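Long-range contact in tyrosine-protein kinase receptor torso (Bombyx mori, PDB 5AOQ), which binds prothoracicotropic hormone, chiefly through its second extracellular fibronectin type III domain, and activates MAPK signalling, probably inducing the ecdysone production that initiates metamorphosis: residues Phe74-Phe85 with Thr99-Leu110. Residues are numbered along the deposited sequence; the frame is centred on the assembly and turned at random.
Sequences FETEPSEHWQLF and TLIEPNNVFGEL
F74 and I101 meet between the two sheets of the receptor's first, atypical fibronectin type III domain, and they illustrate how one aromatic side chain can join two antiparallel ladders. From CB, F74 turns its CG between its own backbone N and carbonyl carbon (chi1 56°), which lays the ring over G108. There CG and CD2 lie above G108 O, and G108 CA makes a CH-pi contact with the ring, 4.2 Å from its centroid. Farther out, CE1 touches I101 CD1 at 3.5 Å, CE2 reaches L110 CD1 at 3.4 Å, and CZ meets T99 CG2 edge-on. CE1 also stands over the centre of the F85 ring, whose own CE1 packs on I101 CD1. Backbone bonds fix both flanks: F74 N donates to G108 O (2.8 Å, 162°), while Q83 pairs with I101 and F85 with T99. Beyond the Q83-I101 pair, P103 CD sits over the five-membered ring of W82, 3.5 Å from its centroid. Strand 71-75 lies between 63-68 and 107-111, hairpin 83-88/98-101 belongs to the sheet continued by 118-124, and helix 27-38 covers W82, L100 and P103 through L34, S33 and Y37.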
loop_
_atom_site.group_PDB
_atom_site.type_symbol
_atom_site.label_atom_id
_atom_site.label_comp_id
_atom_site.label_asym_id
_atom_site.label_seq_id
_atom_site.Cartn_x
_atom_site.Cartn_y
_atom_site.Cartn_z
ATOM N N PHE A 74 -24.454 7.060 3.160
ATOM C CA PHE A 74 -25.556 8.008 3.283
ATOM C C PHE A 74 -25.764 8.845 2.022
ATOM O O PHE A 74 -24.899 8.898 1.138
ATOM C CB PHE A 74 -25.312 8.938 4.472
ATOM C CG PHE A 74 -24.004 9.665 4.406
ATOM C CD1 PHE A 74 -23.905 10.880 3.753
ATOM C CD2 PHE A 74 -22.869 9.125 4.985
ATOM C CE1 PHE A 74 -22.699 11.547 3.685
ATOM C CE2 PHE A 74 -21.659 9.788 4.919
ATOM C CZ PHE A 74 -21.574 11.000 4.268
ATOM N N GLU A 75 -26.917 9.509 1.973
ATOM C CA GLU A 75 -27.294 10.378 0.864
ATOM C C GLU A 75 -27.526 11.804 1.348
ATOM O O GLU A 75 -27.974 12.026 2.475
ATOM C CB GLU A 75 -28.559 9.856 0.177
ATOM C CG GLU A 75 -28.980 10.659 -1.049
ATOM C CD GLU A 75 -30.334 10.244 -1.582
ATOM O OE1 GLU A 75 -30.926 9.291 -1.033
ATOM O OE2 GLU A 75 -30.812 10.879 -2.546
ATOM N N THR A 76 -27.214 12.764 0.484
ATOM C CA THR A 76 -27.430 14.174 0.775
ATOM C C THR A 76 -28.187 14.843 -0.361
ATOM O O THR A 76 -28.420 14.236 -1.406
ATOM C CB THR A 76 -26.102 14.914 0.984
ATOM O OG1 THR A 76 -25.495 15.187 -0.285
ATOM C CG2 THR A 76 -25.159 14.081 1.826
ATOM N N GLU A 77 -28.577 16.093 -0.147
ATOM C CA GLU A 77 -29.198 16.880 -1.198
ATOM C C GLU A 77 -28.090 17.512 -2.034
ATOM O O GLU A 77 -27.059 17.912 -1.490
ATOM C CB GLU A 77 -30.123 17.939 -0.603
ATOM C CG GLU A 77 -31.317 17.342 0.128
ATOM C CD GLU A 77 -32.228 18.390 0.737
ATOM O OE1 GLU A 77 -31.779 19.540 0.928
ATOM O OE2 GLU A 77 -33.397 18.059 1.028
ATOM N N PRO A 78 -28.290 17.601 -3.358
ATOM C CA PRO A 78 -27.228 18.115 -4.232
ATOM C C PRO A 78 -26.873 19.563 -3.915
ATOM O O PRO A 78 -27.734 20.438 -4.011
ATOM C CB PRO A 78 -27.831 17.985 -5.634
ATOM C CG PRO A 78 -29.303 18.017 -5.416
ATOM C CD PRO A 78 -29.530 17.328 -4.105
ATOM N N SER A 79 -25.617 19.801 -3.546
ATOM C CA SER A 79 -25.160 21.138 -3.182
ATOM C C SER A 79 -24.090 21.646 -4.136
ATOM O O SER A 79 -23.244 20.885 -4.607
ATOM C CB SER A 79 -24.619 21.143 -1.752
ATOM O OG SER A 79 -24.111 22.419 -1.409
ATOM N N GLU A 80 -24.142 22.944 -4.415
ATOM C CA GLU A 80 -23.162 23.596 -5.274
ATOM C C GLU A 80 -21.786 23.626 -4.616
ATOM O O GLU A 80 -20.764 23.703 -5.297
ATOM C CB GLU A 80 -23.620 25.016 -5.610
ATOM C CG GLU A 80 -23.825 25.906 -4.392
ATOM C CD GLU A 80 -24.335 27.287 -4.754
ATOM O OE1 GLU A 80 -24.564 27.541 -5.956
ATOM O OE2 GLU A 80 -24.510 28.117 -3.838
ATOM N N HIS A 81 -21.771 23.565 -3.286
ATOM C CA HIS A 81 -20.527 23.621 -2.523
ATOM C C HIS A 81 -20.061 22.230 -2.114
ATOM O O HIS A 81 -20.819 21.262 -2.192
ATOM C CB HIS A 81 -20.705 24.481 -1.269
ATOM C CG HIS A 81 -21.435 25.765 -1.507
ATOM N ND1 HIS A 81 -20.868 26.835 -2.164
ATOM C CD2 HIS A 81 -22.686 26.155 -1.163
ATOM C CE1 HIS A 81 -21.739 27.827 -2.222
ATOM N NE2 HIS A 81 -22.850 27.440 -1.622
ATOM N N TRP A 82 -18.808 22.138 -1.681
ATOM C CA TRP A 82 -18.293 20.911 -1.086
ATOM C C TRP A 82 -19.056 20.619 0.195
ATOM O O TRP A 82 -19.608 21.533 0.809
ATOM C CB TRP A 82 -16.801 21.034 -0.784
ATOM C CG TRP A 82 -15.911 20.632 -1.908
ATOM C CD1 TRP A 82 -15.507 21.409 -2.952
ATOM C CD2 TRP A 82 -15.296 19.354 -2.095
ATOM N NE1 TRP A 82 -14.682 20.691 -3.783
ATOM C CE2 TRP A 82 -14.538 19.426 -3.279
ATOM C CE3 TRP A 82 -15.316 18.154 -1.378
ATOM C CZ2 TRP A 82 -13.807 18.343 -3.763
ATOM C CZ3 TRP A 82 -14.590 17.081 -1.859
ATOM C CH2 TRP A 82 -13.846 17.182 -3.040
ATOM N N GLN A 83 -19.094 19.351 0.596
ATOM C CA GLN A 83 -19.707 18.992 1.871
ATOM C C GLN A 83 -18.789 18.113 2.713
ATOM O O GLN A 83 -18.240 17.127 2.223
ATOM C CB GLN A 83 -21.042 18.283 1.642
ATOM C CG GLN A 83 -22.057 19.107 0.864
ATOM C CD GLN A 83 -23.407 18.427 0.770
ATOM O OE1 GLN A 83 -23.958 18.260 -0.319
ATOM N NE2 GLN A 83 -23.954 18.036 1.915
ATOM N N LEU A 84 -18.638 18.485 3.982
ATOM C CA LEU A 84 -17.842 17.721 4.938
ATOM C C LEU A 84 -18.742 17.009 5.934
ATOM O O LEU A 84 -19.709 17.585 6.434
ATOM C CB LEU A 84 -16.860 18.636 5.675
ATOM C CG LEU A 84 -16.083 18.011 6.839
ATOM C CD1 LEU A 84 -15.211 16.855 6.375
ATOM C CD2 LEU A 84 -15.240 19.069 7.529
ATOM N N PHE A 85 -18.412 15.749 6.208
ATOM C CA PHE A 85 -19.174 14.927 7.141
ATOM C C PHE A 85 -18.259 14.252 8.147
ATOM O O PHE A 85 -17.172 13.794 7.791
ATOM C CB PHE A 85 -19.980 13.877 6.382
ATOM C CG PHE A 85 -20.932 14.463 5.395
ATOM C CD1 PHE A 85 -20.487 14.870 4.150
ATOM C CD2 PHE A 85 -22.265 14.633 5.714
ATOM C CE1 PHE A 85 -21.354 15.423 3.241
ATOM C CE2 PHE A 85 -23.136 15.184 4.806
ATOM C CZ PHE A 85 -22.679 15.584 3.571
ATOM N N THR A 99 -15.701 12.252 5.979
ATOM C CA THR A 99 -15.720 12.135 4.523
ATOM C C THR A 99 -16.138 13.450 3.873
ATOM O O THR A 99 -16.938 14.210 4.425
ATOM C CB THR A 99 -16.666 11.013 4.049
ATOM O OG1 THR A 99 -16.563 10.873 2.626
ATOM C CG2 THR A 99 -18.111 11.315 4.424
ATOM N N LEU A 100 -15.570 13.709 2.698
ATOM C CA LEU A 100 -15.832 14.928 1.942
ATOM C C LEU A 100 -16.589 14.650 0.651
ATOM O O LEU A 100 -16.030 14.096 -0.295
ATOM C CB LEU A 100 -14.518 15.637 1.625
ATOM C CG LEU A 100 -13.916 16.433 2.778
ATOM C CD1 LEU A 100 -12.479 16.757 2.476
ATOM C CD2 LEU A 100 -14.705 17.712 2.999
ATOM N N ILE A 101 -17.861 15.037 0.612
ATOM C CA ILE A 101 -18.661 14.877 -0.595
ATOM C C ILE A 101 -18.414 16.034 -1.560
ATOM O O ILE A 101 -18.620 17.206 -1.226
ATOM C CB ILE A 101 -20.168 14.770 -0.270
ATOM C CG1 ILE A 101 -20.443 13.439 0.437
ATOM C CG2 ILE A 101 -21.013 14.903 -1.546
ATOM C CD1 ILE A 101 -21.906 13.138 0.701
ATOM N N GLU A 102 -17.950 15.674 -2.753
ATOM C CA GLU A 102 -17.749 16.609 -3.851
ATOM C C GLU A 102 -19.084 17.225 -4.271
ATOM O O GLU A 102 -20.112 16.550 -4.213
ATOM C CB GLU A 102 -17.093 15.882 -5.031
ATOM C CG GLU A 102 -16.692 16.766 -6.202
ATOM C CD GLU A 102 -16.096 15.974 -7.351
ATOM O OE1 GLU A 102 -15.830 14.767 -7.169
ATOM O OE2 GLU A 102 -15.892 16.560 -8.436
ATOM N N PRO A 103 -19.081 18.507 -4.686
ATOM C CA PRO A 103 -20.334 19.156 -5.099
ATOM C C PRO A 103 -21.106 18.384 -6.168
ATOM O O PRO A 103 -20.517 17.575 -6.886
ATOM C CB PRO A 103 -19.865 20.515 -5.645
ATOM C CG PRO A 103 -18.380 20.401 -5.805
ATOM C CD PRO A 103 -17.951 19.449 -4.746
ATOM N N ASN A 104 -22.413 18.626 -6.235
ATOM C CA ASN A 104 -23.322 17.967 -7.180
ATOM C C ASN A 104 -23.536 16.482 -6.877
ATOM O O ASN A 104 -24.650 15.978 -7.023
ATOM C CB ASN A 104 -22.825 18.136 -8.619
ATOM C CG ASN A 104 -22.689 19.593 -9.019
ATOM O OD1 ASN A 104 -23.632 20.196 -9.531
ATOM N ND2 ASN A 104 -21.513 20.165 -8.788
ATOM N N ASN A 105 -22.485 15.779 -6.463
ATOM C CA ASN A 105 -22.634 14.399 -6.011
ATOM C C ASN A 105 -23.426 14.388 -4.709
ATOM O O ASN A 105 -23.408 15.369 -3.965
ATOM C CB ASN A 105 -21.270 13.737 -5.824
ATOM C CG ASN A 105 -21.339 12.223 -5.915
ATOM O OD1 ASN A 105 -22.342 11.612 -5.543
ATOM N ND2 ASN A 105 -20.270 11.611 -6.412
ATOM N N VAL A 106 -24.115 13.283 -4.432
ATOM C CA VAL A 106 -25.060 13.231 -3.319
ATOM C C VAL A 106 -24.843 12.052 -2.371
ATOM O O VAL A 106 -25.332 12.068 -1.241
ATOM C CB VAL A 106 -26.511 13.168 -3.838
ATOM C CG1 VAL A 106 -26.892 14.480 -4.512
ATOM C CG2 VAL A 106 -26.692 11.994 -4.791
ATOM N N PHE A 107 -24.113 11.036 -2.824
ATOM C CA PHE A 107 -23.861 9.854 -2.006
ATOM C C PHE A 107 -22.479 9.899 -1.364
ATOM O O PHE A 107 -21.514 10.352 -1.980
ATOM C CB PHE A 107 -24.007 8.586 -2.847
ATOM C CG PHE A 107 -25.434 8.220 -3.140
ATOM C CD1 PHE A 107 -26.223 7.633 -2.164
ATOM C CD2 PHE A 107 -25.990 8.469 -4.383
ATOM C CE1 PHE A 107 -27.537 7.298 -2.423
ATOM C CE2 PHE A 107 -27.303 8.135 -4.649
ATOM C CZ PHE A 107 -28.078 7.549 -3.667
ATOM N N GLY A 108 -22.392 9.429 -0.121
ATOM C CA GLY A 108 -21.125 9.406 0.592
ATOM C C GLY A 108 -21.000 8.247 1.562
ATOM O O GLY A 108 -21.996 7.609 1.912
ATOM N N GLU A 109 -19.771 7.983 1.999
ATOM C CA GLU A 109 -19.491 6.880 2.915
ATOM C C GLU A 109 -18.570 7.285 4.068
ATOM O O GLU A 109 -17.642 8.076 3.892
ATOM C CB GLU A 109 -18.869 5.707 2.154
ATOM C CG GLU A 109 -18.617 4.476 3.016
ATOM C CD GLU A 109 -17.964 3.346 2.250
ATOM O OE1 GLU A 109 -17.372 3.610 1.181
ATOM O OE2 GLU A 109 -18.039 2.188 2.716
ATOM N N LEU A 110 -18.841 6.719 5.241
ATOM C CA LEU A 110 -18.048 6.934 6.447
ATOM C C LEU A 110 -17.662 5.598 7.074
ATOM O O LEU A 110 -18.515 4.740 7.293
ATOM C CB LEU A 110 -18.832 7.772 7.455
ATOM C CG LEU A 110 -18.888 9.273 7.186
ATOM C CD1 LEU A 110 -20.076 9.900 7.895
ATOM C CD2 LEU A 110 -17.590 9.929 7.630
#